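Local coordinates for protein inactive Zymogen C11 Protease (Parabacteroides distasonis, PDB 6MZO) that probably acts as a clostripain-like cysteine peptidase of clan CD, captured here as its inactive zymogen, at residues A[15-20]-A[110-115]; A[158-163]-A[179-184]; A[183-188]-A[226-231]. All coordinates share one frame; numbering follows the deposited sequence.

Contact 1: A[15-20]-A[110-115]; sequences VLIYFA and GLVLWS
Leu16 and Tyr18 of strand 15-19 each clasp the parallel strand 110-115 with both backbone polar atoms. Leu16 N donates to Gly110 O at 3.1 Å, and Val112 N returns a nearly straight bond of 2.9 Å to Leu16 O. The alternation then repeats two residues on: Tyr18 N gives to Val112 O, Trp114 N to Tyr18 O, and Ala20 N to Trp114 O closes the series at 3.1 Å. Weaker CA-H...O contacts lie between these bonds, such as that of Val15 CA with Gly110 O. The strand axes are 10° from parallel, and the register pairs Ile17 with Val112 and Phe19 with Trp114 on one face, Leu16 with Leu111 and Tyr18 with Leu113 on the other. On the first face Ile17 and Val112 stand side by side, Ile17 CG2 lying 3.8 Å from Val112 CG1, while Ile17 CG1 meets the other branch, Val112 CG2. Further along, CD1 of Phe19 comes over one face of the indole, offset toward the rim and 3.5 Å from Trp114 CG, the Phe19 ring and the five-membered ring of Trp114 meeting obliquely, planes at 49°. Trp114 CG is anti to the backbone N (chi1 -173°) and that of Phe19 beside its own N, which brings the two rings together. The indole NE1 is engaged by Asn191 O. On the other face Leu16 CD2 packs 3.8 Å from Leu111 CD1, and Leu113 CD2 rests against Tyr18 CB; the Tyr18 ring leads away to bond Ser87 O through its hydroxyl. This is a central parallel pairing of the alpha/beta sheet: Ile17 and Phe19 abut helix 26-43, Leu16 and Tyr18 abut helix 90-103, and strands 49-54 and 155-162 flank the pair.

Contact 2: A[158-163]-A[179-184]; sequences ILFDAC and DYIIGS
Phe160 turns the edge of its ring to Ile181: CG2 of Ile181 lies in the ring plane, 3.7 Å from Phe160 CE2. Ile158 CG2, from the same strand as Phe160, sits over the ring centre, 3.7 Å above the plane; the methyl that comes from across is that of Ile181, at the edge. CG2 of Ile181 lies anti to its backbone N, while its CG1 branch bends (chi2 -64°) to bring CD1 within 4.1 Å of Ile158 CB. On the opposite face of the sheet Leu159 and Ile182 pair more loosely, and both rest on Ile212 of helix 209-220. Beneath the side chains the parallel backbones are joined by Ile158 N to Tyr180 O, Ile182 N to Ile158 O, and Phe160 N to Ile182 O at 2.9 Å. Beyond Gly183 the strands part, and a water bridges them, donating to Phe160 O and Ala162 O and accepting from Ser184 N. These are neighbouring strands of a beta-alpha-beta unit whose helix is 168-173. The chemistry is apolar along the side chains, with direct backbone bonds giving way to a water that satisfies three buried polar atoms where the chains diverge.

Contact 3: A[183-188]-A[226-231]; sequences GSPTEI and TISVMK
Gly183 and Ser228 form an antiparallel hydrogen-bonded pair, the backbone part of this contact. Gly183 N donates to Ser228 O at 3.1 Å and Ser228 N to Gly183 O at 2.9 Å, a reciprocal link at the point where strand 180-183 runs out into a loop. The second group is made of hydroxyls. Thr226 OG1 sits between Ser184 OG and Thr186 OG1, 2.7 Å from each, and its one proton may go to either. Its torsion (chi1 65°) lodges the oxygen between the backbone N and carbonyl carbon, directed at the loop, while Thr186 crosses it at about a right angle. Ser184 OG also accepts from Thr186 N at 2.9 Å, closing an ST turn at the start of the loop. A leucine here has no hydroxyl, which would probably leave Thr186 N without its mate and the ST turn less firmly held, with Thr226 OG1 keeping Thr186 OG1 as its one hydroxyl neighbour of the two. Water makes a third kind of link, donating to Glu187 O and accepting from Thr226 N. Apolar atoms fill in around these polar groups: the Pro185 ring crosses Thr226, its CD 3.3 Å from Thr226 OG1, and Ile227 CD1 reaches back to within 3.2 Å of Gly183 O although its CB points away. The OG of Ser228 is held by Gly330 O and Ser166 OG, beyond both segments. Strand 226-231 stands between strands 178-183 and 302-307 in the mixed sheet, with Ile227 and Val229 against helix 209-220. The loop 184-188 lies at the end of strand 178-183, where Thr186 touches strand 310-313 and Glu187 OE1 accepts from Ala314 N.

Overall arrangement
All three contacts lie in one mixed sheet, in the order 14-19, 109-115, 155-162, 178-183, 226-231 across it. Contact 1 closes before contact 2 opens along the chain; contact 3 takes up the chain at Gly183 and Ser184, the two residues it shares with contact 2. Centres of contacts 1 and 2 are 10 Å apart and those of contacts 2 and 3 are 7 Å apart, while contacts 1 and 3, with centres 16 Å apart, do not touch. Strands 109-115 and 155-162 are neighbours, joining contact 1 to contact 2. The run is parallel until strand 226-231 reverses it; the three contacts trace adjoining strands through the middle of the sheet of this clostripain-family protein.

Contact 1: A[15-20]-A[110-115]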
loop_
_atom_site.group_PDB
_atom_site.type_symbol
_atom_site.label_atom_id
_atom_site.label_comp_id
_atom_site.label_asym_id
_atom_site.label_seq_id
_atom_site.Cartn_x
_atom_site.Cartn_y
_atom_site.Cartn_z
ATOM N N VAL A 15 -11.332 5.145 -11.834
ATOM C CA VAL A 15 -10.607 4.321 -10.829
ATOM C C VAL A 15 -10.795 2.823 -11.138
ATOM O O VAL A 15 -11.897 2.339 -11.425
ATOM C CB VAL A 15 -11.173 4.627 -9.424
ATOM C CG1 VAL A 15 -10.512 3.682 -8.354
ATOM C CG2 VAL A 15 -10.908 6.100 -9.010
ATOM N N LEU A 16 -9.676 2.090 -11.090
ATOM C CA LEU A 16 -9.622 0.638 -11.203
ATOM C C LEU A 16 -9.307 0.084 -9.811
ATOM O O LEU A 16 -8.337 0.521 -9.181
ATOM C CB LEU A 16 -8.513 0.193 -12.202
ATOM C CG LEU A 16 -8.193 -1.322 -12.091
ATOM C CD1 LEU A 16 -9.424 -2.105 -12.590
ATOM C CD2 LEU A 16 -6.934 -1.561 -12.974
ATOM N N ILE A 17 -10.193 -0.812 -9.364
ATOM C CA ILE A 17 -9.913 -1.592 -8.127
ATOM C C ILE A 17 -9.614 -3.017 -8.586
ATOM O O ILE A 17 -10.473 -3.701 -9.180
ATOM C CB ILE A 17 -11.117 -1.517 -7.146
ATOM C CG1 ILE A 17 -11.551 -0.065 -6.867
ATOM C CG2 ILE A 17 -10.718 -2.382 -5.869
ATOM C CD1 ILE A 17 -12.656 0.042 -5.734
ATOM N N TYR A 18 -8.383 -3.455 -8.284
ATOM C CA TYR A 18 -7.857 -4.707 -8.804
ATOM C C TYR A 18 -7.624 -5.675 -7.657
ATOM O O TYR A 18 -6.800 -5.383 -6.759
ATOM C CB TYR A 18 -6.527 -4.427 -9.521
ATOM C CG TYR A 18 -5.891 -5.573 -10.245
ATOM C CD1 TYR A 18 -5.128 -6.495 -9.560
ATOM C CD2 TYR A 18 -6.028 -5.688 -11.608
ATOM C CE1 TYR A 18 -4.500 -7.580 -10.219
ATOM C CE2 TYR A 18 -5.429 -6.723 -12.291
ATOM C CZ TYR A 18 -4.658 -7.687 -11.580
ATOM O OH TYR A 18 -4.034 -8.707 -12.282
ATOM N N PHE A 19 -8.436 -6.741 -7.634
ATOM C CA PHE A 19 -8.329 -7.745 -6.574
ATOM C C PHE A 19 -7.507 -8.905 -7.051
ATOM O O PHE A 19 -7.990 -9.725 -7.843
ATOM C CB PHE A 19 -9.728 -8.230 -6.150
ATOM C CG PHE A 19 -10.567 -7.206 -5.440
ATOM C CD1 PHE A 19 -10.474 -7.095 -4.069
ATOM C CD2 PHE A 19 -11.482 -6.350 -6.113
ATOM C CE1 PHE A 19 -11.214 -6.180 -3.399
ATOM C CE2 PHE A 19 -12.241 -5.427 -5.442
ATOM C CZ PHE A 19 -12.118 -5.309 -4.055
ATOM N N ALA A 20 -6.299 -9.017 -6.519
ATOM C CA ALA A 20 -5.510 -10.188 -6.822
ATOM C C ALA A 20 -5.965 -11.193 -5.770
ATOM O O ALA A 20 -5.513 -11.143 -4.636
ATOM C CB ALA A 20 -4.043 -9.877 -6.721
ATOM N N GLY A 110 -7.158 6.676 -10.846
ATOM C CA GLY A 110 -6.654 6.179 -9.551
ATOM C C GLY A 110 -6.617 4.667 -9.565
ATOM O O GLY A 110 -7.351 4.008 -10.326
ATOM N N LEU A 111 -5.780 4.089 -8.663
ATOM C CA LEU A 111 -5.581 2.662 -8.663
ATOM C C LEU A 111 -5.706 2.160 -7.205
ATOM O O LEU A 111 -5.054 2.773 -6.362
ATOM C CB LEU A 111 -4.177 2.317 -9.259
ATOM C CG LEU A 111 -3.955 0.801 -9.300
ATOM C CD1 LEU A 111 -4.865 -0.018 -10.243
ATOM C CD2 LEU A 111 -2.444 0.658 -9.748
ATOM N N VAL A 112 -6.549 1.145 -6.998
ATOM C CA VAL A 112 -6.640 0.430 -5.677
ATOM C C VAL A 112 -6.142 -0.977 -5.964
ATOM O O VAL A 112 -6.650 -1.645 -6.881
ATOM C CB VAL A 112 -8.030 0.344 -5.181
ATOM C CG1 VAL A 112 -8.080 -0.441 -3.871
ATOM C CG2 VAL A 112 -8.614 1.783 -5.012
ATOM N N LEU A 113 -5.109 -1.405 -5.231
ATOM C CA LEU A 113 -4.545 -2.774 -5.448
ATOM C C LEU A 113 -4.790 -3.511 -4.188
ATOM O O LEU A 113 -4.356 -3.057 -3.097
ATOM C CB LEU A 113 -3.062 -2.721 -5.715
ATOM C CG LEU A 113 -2.630 -2.014 -6.964
ATOM C CD1 LEU A 113 -1.050 -2.103 -7.062
ATOM C CD2 LEU A 113 -3.330 -2.663 -8.112
ATOM N N TRP A 114 -5.569 -4.554 -4.261
ATOM C CA TRP A 114 -5.919 -5.313 -3.093
ATOM C C TRP A 114 -5.159 -6.627 -3.129
ATOM O O TRP A 114 -5.271 -7.386 -4.128
ATOM C CB TRP A 114 -7.430 -5.617 -3.091
ATOM C CG TRP A 114 -7.973 -6.262 -1.842
ATOM C CD1 TRP A 114 -8.587 -5.632 -0.786
ATOM C CD2 TRP A 114 -7.990 -7.659 -1.532
ATOM N NE1 TRP A 114 -8.956 -6.551 0.150
ATOM C CE2 TRP A 114 -8.599 -7.794 -0.278
ATOM C CE3 TRP A 114 -7.523 -8.781 -2.182
ATOM C CZ2 TRP A 114 -8.759 -9.025 0.330
ATOM C CZ3 TRP A 114 -7.694 -10.023 -1.578
ATOM C CH2 TRP A 114 -8.302 -10.119 -0.340
ATOM N N SER A 115 -4.436 -6.888 -2.053
ATOM C CA SER A 115 -3.606 -8.112 -2.037
ATOM C C SER A 115 -3.233 -8.311 -0.592
ATOM O O SER A 115 -2.367 -7.606 -0.107
ATOM C CB SER A 115 -2.354 -7.911 -2.893
ATOM O OG SER A 115 -1.563 -9.111 -2.986
#

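Contact 2: A[158-163]-A[179-184]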
loop_
_atom_site.group_PDB
_atom_site.type_symbol
_atom_site.label_atom_id
_atom_site.label_comp_id
_atom_site.label_asym_id
_atom_site.label_seq_id
_atom_site.Cartn_x
_atom_site.Cartn_y
_atom_site.Cartn_z
ATOM N N ILE A 158 -2.300 5.860 -5.531
ATOM C CA ILE A 158 -2.408 4.399 -5.482
ATOM C C ILE A 158 -2.748 4.080 -4.049
ATOM O O ILE A 158 -2.054 4.573 -3.118
ATOM C CB ILE A 158 -1.103 3.638 -5.885
ATOM C CG1 ILE A 158 -0.730 3.932 -7.349
ATOM C CG2 ILE A 158 -1.295 2.137 -5.615
ATOM C CD1 ILE A 158 0.761 3.481 -7.730
ATOM N N LEU A 159 -3.831 3.324 -3.868
ATOM C CA LEU A 159 -4.260 2.862 -2.532
ATOM C C LEU A 159 -3.859 1.401 -2.426
ATOM O O LEU A 159 -4.352 0.565 -3.180
ATOM C CB LEU A 159 -5.770 3.049 -2.399
ATOM C CG LEU A 159 -6.428 2.760 -1.039
ATOM C CD1 LEU A 159 -7.937 3.153 -1.114
ATOM C CD2 LEU A 159 -6.386 1.331 -0.630
ATOM N N PHE A 160 -2.910 1.126 -1.515
ATOM C CA PHE A 160 -2.499 -0.284 -1.313
ATOM C C PHE A 160 -3.336 -0.897 -0.212
ATOM O O PHE A 160 -3.112 -0.612 0.976
ATOM C CB PHE A 160 -1.012 -0.340 -0.935
ATOM C CG PHE A 160 -0.069 -0.031 -2.067
ATOM C CD1 PHE A 160 0.093 -0.936 -3.111
ATOM C CD2 PHE A 160 0.685 1.148 -2.051
ATOM C CE1 PHE A 160 0.971 -0.675 -4.135
ATOM C CE2 PHE A 160 1.604 1.403 -3.112
ATOM C CZ PHE A 160 1.721 0.477 -4.122
ATOM N N ASP A 161 -4.304 -1.720 -0.568
ATOM C CA ASP A 161 -5.076 -2.423 0.440
ATOM C C ASP A 161 -4.365 -3.745 0.642
ATOM O O ASP A 161 -4.708 -4.772 0.061
ATOM C CB ASP A 161 -6.576 -2.548 -0.024
ATOM C CG ASP A 161 -7.468 -3.045 1.113
ATOM O OD1 ASP A 161 -6.969 -3.673 2.091
ATOM O OD2 ASP A 161 -8.677 -2.943 0.995
ATOM N N ALA A 162 -3.316 -3.680 1.492
ATOM C CA ALA A 162 -2.292 -4.730 1.538
ATOM C C ALA A 162 -1.496 -4.488 2.818
ATOM O O ALA A 162 -1.616 -3.431 3.419
ATOM C CB ALA A 162 -1.356 -4.666 0.299
ATOM N N CYS A 163 -0.768 -5.507 3.220
ATOM C CA CYS A 163 0.094 -5.293 4.379
ATOM C C CYS A 163 1.412 -4.632 4.059
ATOM O O CYS A 163 2.090 -4.928 3.058
ATOM C CB CYS A 163 0.380 -6.630 5.090
ATOM S SG CYS A 163 -1.126 -7.517 5.563
ATOM N N ASP A 179 0.786 10.514 -7.516
ATOM C CA ASP A 179 0.970 11.709 -6.746
ATOM C C ASP A 179 0.952 11.470 -5.242
ATOM O O ASP A 179 1.625 12.123 -4.519
ATOM C CB ASP A 179 -0.050 12.771 -7.118
ATOM C CG ASP A 179 0.111 13.262 -8.538
ATOM O OD1 ASP A 179 1.211 13.319 -9.044
ATOM O OD2 ASP A 179 -0.889 13.573 -9.142
ATOM N N TYR A 180 0.128 10.521 -4.815
ATOM C CA TYR A 180 -0.027 10.151 -3.428
ATOM C C TYR A 180 -0.091 8.636 -3.300
ATOM O O TYR A 180 -0.596 7.990 -4.147
ATOM C CB TYR A 180 -1.335 10.731 -2.854
ATOM C CG TYR A 180 -1.300 12.213 -2.786
ATOM C CD1 TYR A 180 -0.738 12.840 -1.734
ATOM C CD2 TYR A 180 -1.768 12.967 -3.808
ATOM C CE1 TYR A 180 -0.655 14.206 -1.693
ATOM C CE2 TYR A 180 -1.689 14.330 -3.786
ATOM C CZ TYR A 180 -1.126 14.947 -2.728
ATOM O OH TYR A 180 -1.046 16.304 -2.710
ATOM N N ILE A 181 0.413 8.131 -2.190
ATOM C CA ILE A 181 0.361 6.727 -1.886
ATOM C C ILE A 181 -0.365 6.591 -0.548
ATOM O O ILE A 181 -0.034 7.227 0.367
ATOM C CB ILE A 181 1.766 6.117 -1.715
ATOM C CG1 ILE A 181 2.597 6.272 -2.972
ATOM C CG2 ILE A 181 1.678 4.664 -1.366
ATOM C CD1 ILE A 181 2.038 5.536 -4.123
ATOM N N ILE A 182 -1.336 5.708 -0.487
ATOM C CA ILE A 182 -2.112 5.468 0.709
ATOM C C ILE A 182 -1.892 4.032 1.146
ATOM O O ILE A 182 -2.037 3.173 0.348
ATOM C CB ILE A 182 -3.619 5.668 0.444
ATOM C CG1 ILE A 182 -3.873 7.042 -0.131
ATOM C CG2 ILE A 182 -4.422 5.533 1.713
ATOM C CD1 ILE A 182 -5.265 7.244 -0.641
ATOM N N GLY A 183 -1.575 3.795 2.413
ATOM C CA GLY A 183 -1.344 2.413 2.827
ATOM C C GLY A 183 -1.181 2.309 4.317
ATOM O O GLY A 183 -1.355 3.309 5.032
ATOM N N SER A 184 -0.894 1.095 4.753
ATOM C CA SER A 184 -0.631 0.855 6.193
ATOM C C SER A 184 0.778 0.441 6.377
ATOM O O SER A 184 1.299 -0.398 5.616
ATOM C CB SER A 184 -1.557 -0.237 6.745
ATOM O OG SER A 184 -1.241 -0.574 8.119
HETATM O O HOH W 1 -0.944 -0.836 2.735
#

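Contact 3: A[183-188]-A[226-231]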
loop_
_atom_site.group_PDB
_atom_site.type_symbol
_atom_site.label_atom_id
_atom_site.label_comp_id
_atom_site.label_asym_id
_atom_site.label_seq_id
_atom_site.Cartn_x
_atom_site.Cartn_y
_atom_site.Cartn_z
ATOM N N GLY A 183 -1.575 3.795 2.413
ATOM C CA GLY A 183 -1.344 2.413 2.827
ATOM C C GLY A 183 -1.181 2.309 4.317
ATOM O O GLY A 183 -1.355 3.309 5.032
ATOM N N SER A 184 -0.894 1.095 4.753
ATOM C CA SER A 184 -0.631 0.855 6.193
ATOM C C SER A 184 0.778 0.441 6.377
ATOM O O SER A 184 1.299 -0.398 5.616
ATOM C CB SER A 184 -1.557 -0.237 6.745
ATOM O OG SER A 184 -1.241 -0.574 8.119
ATOM N N PRO A 185 1.445 0.968 7.408
ATOM C CA PRO A 185 2.768 0.408 7.769
ATOM C C PRO A 185 2.688 -0.911 8.454
ATOM O O PRO A 185 3.746 -1.515 8.627
ATOM C CB PRO A 185 3.390 1.448 8.685
ATOM C CG PRO A 185 2.165 2.219 9.263
ATOM C CD PRO A 185 1.093 2.203 8.180
ATOM N N THR A 186 1.508 -1.337 8.865
ATOM C CA THR A 186 1.369 -2.627 9.575
ATOM C C THR A 186 0.452 -3.530 8.794
ATOM O O THR A 186 0.372 -3.320 7.554
ATOM C CB THR A 186 0.906 -2.472 11.066
ATOM O OG1 THR A 186 -0.421 -1.907 11.148
ATOM C CG2 THR A 186 1.919 -1.580 11.731
ATOM N N GLU A 187 -0.207 -4.514 9.412
ATOM C CA GLU A 187 -1.109 -5.407 8.663
ATOM C C GLU A 187 -2.480 -4.773 8.559
ATOM O O GLU A 187 -2.908 -4.003 9.421
ATOM C CB GLU A 187 -1.174 -6.795 9.321
ATOM C CG GLU A 187 0.132 -7.485 9.181
ATOM C CD GLU A 187 0.107 -8.966 9.575
ATOM O OE1 GLU A 187 -0.978 -9.553 9.746
ATOM O OE2 GLU A 187 1.202 -9.511 9.677
ATOM N N ILE A 188 -3.144 -5.049 7.425
ATOM C CA ILE A 188 -4.539 -4.788 7.297
ATOM C C ILE A 188 -5.122 -6.147 7.112
ATOM O O ILE A 188 -4.721 -6.888 6.198
ATOM C CB ILE A 188 -4.881 -3.998 6.089
ATOM C CG1 ILE A 188 -4.113 -2.696 6.092
ATOM C CG2 ILE A 188 -6.376 -3.773 6.048
ATOM C CD1 ILE A 188 -4.345 -1.830 4.801
ATOM N N THR A 226 -3.548 0.994 11.386
ATOM C CA THR A 226 -2.606 2.085 11.178
ATOM C C THR A 226 -2.735 2.519 9.751
ATOM O O THR A 226 -2.882 1.625 8.868
ATOM C CB THR A 226 -1.132 1.684 11.455
ATOM O OG1 THR A 226 -0.711 0.687 10.489
ATOM C CG2 THR A 226 -0.944 1.162 12.913
ATOM N N ILE A 227 -2.670 3.838 9.477
ATOM C CA ILE A 227 -2.812 4.318 8.089
ATOM C C ILE A 227 -1.881 5.514 7.910
ATOM O O ILE A 227 -1.530 6.217 8.885
ATOM C CB ILE A 227 -4.299 4.699 7.796
ATOM C CG1 ILE A 227 -4.549 4.899 6.282
ATOM C CG2 ILE A 227 -4.717 5.862 8.694
ATOM C CD1 ILE A 227 -4.488 3.540 5.647
ATOM N N SER A 228 -1.409 5.701 6.690
ATOM C CA SER A 228 -0.682 6.914 6.316
ATOM C C SER A 228 -0.795 7.221 4.870
ATOM O O SER A 228 -1.179 6.349 4.047
ATOM C CB SER A 228 0.794 6.804 6.677
ATOM O OG SER A 228 1.388 5.664 6.071
ATOM N N VAL A 229 -0.560 8.495 4.593
ATOM C CA VAL A 229 -0.623 8.993 3.232
ATOM C C VAL A 229 0.668 9.734 2.891
ATOM O O VAL A 229 1.051 10.680 3.630
ATOM C CB VAL A 229 -1.760 10.011 3.075
ATOM C CG1 VAL A 229 -1.809 10.493 1.629
ATOM C CG2 VAL A 229 -3.089 9.411 3.383
ATOM N N MET A 230 1.310 9.354 1.797
ATOM C CA MET A 230 2.605 9.956 1.437
ATOM C C MET A 230 2.437 10.800 0.195
ATOM O O MET A 230 1.740 10.412 -0.777
ATOM C CB MET A 230 3.686 8.860 1.223
ATOM C CG MET A 230 4.407 8.394 2.476
ATOM S SD MET A 230 3.320 7.761 3.746
ATOM C CE MET A 230 2.675 6.318 2.869
ATOM N N LYS A 231 3.084 11.984 0.212
ATOM C CA LYS A 231 3.044 12.914 -0.904
ATOM C C LYS A 231 4.312 12.686 -1.756
ATOM O O LYS A 231 5.450 13.038 -1.364
ATOM C CB LYS A 231 2.966 14.391 -0.378
ATOM C CG LYS A 231 2.763 15.448 -1.498
ATOM C CD LYS A 231 2.471 16.778 -0.776
ATOM C CE LYS A 231 2.361 17.919 -1.781
ATOM N NZ LYS A 231 3.730 18.332 -2.104
HETATM O O HOH W 2 -3.862 -1.362 9.571
#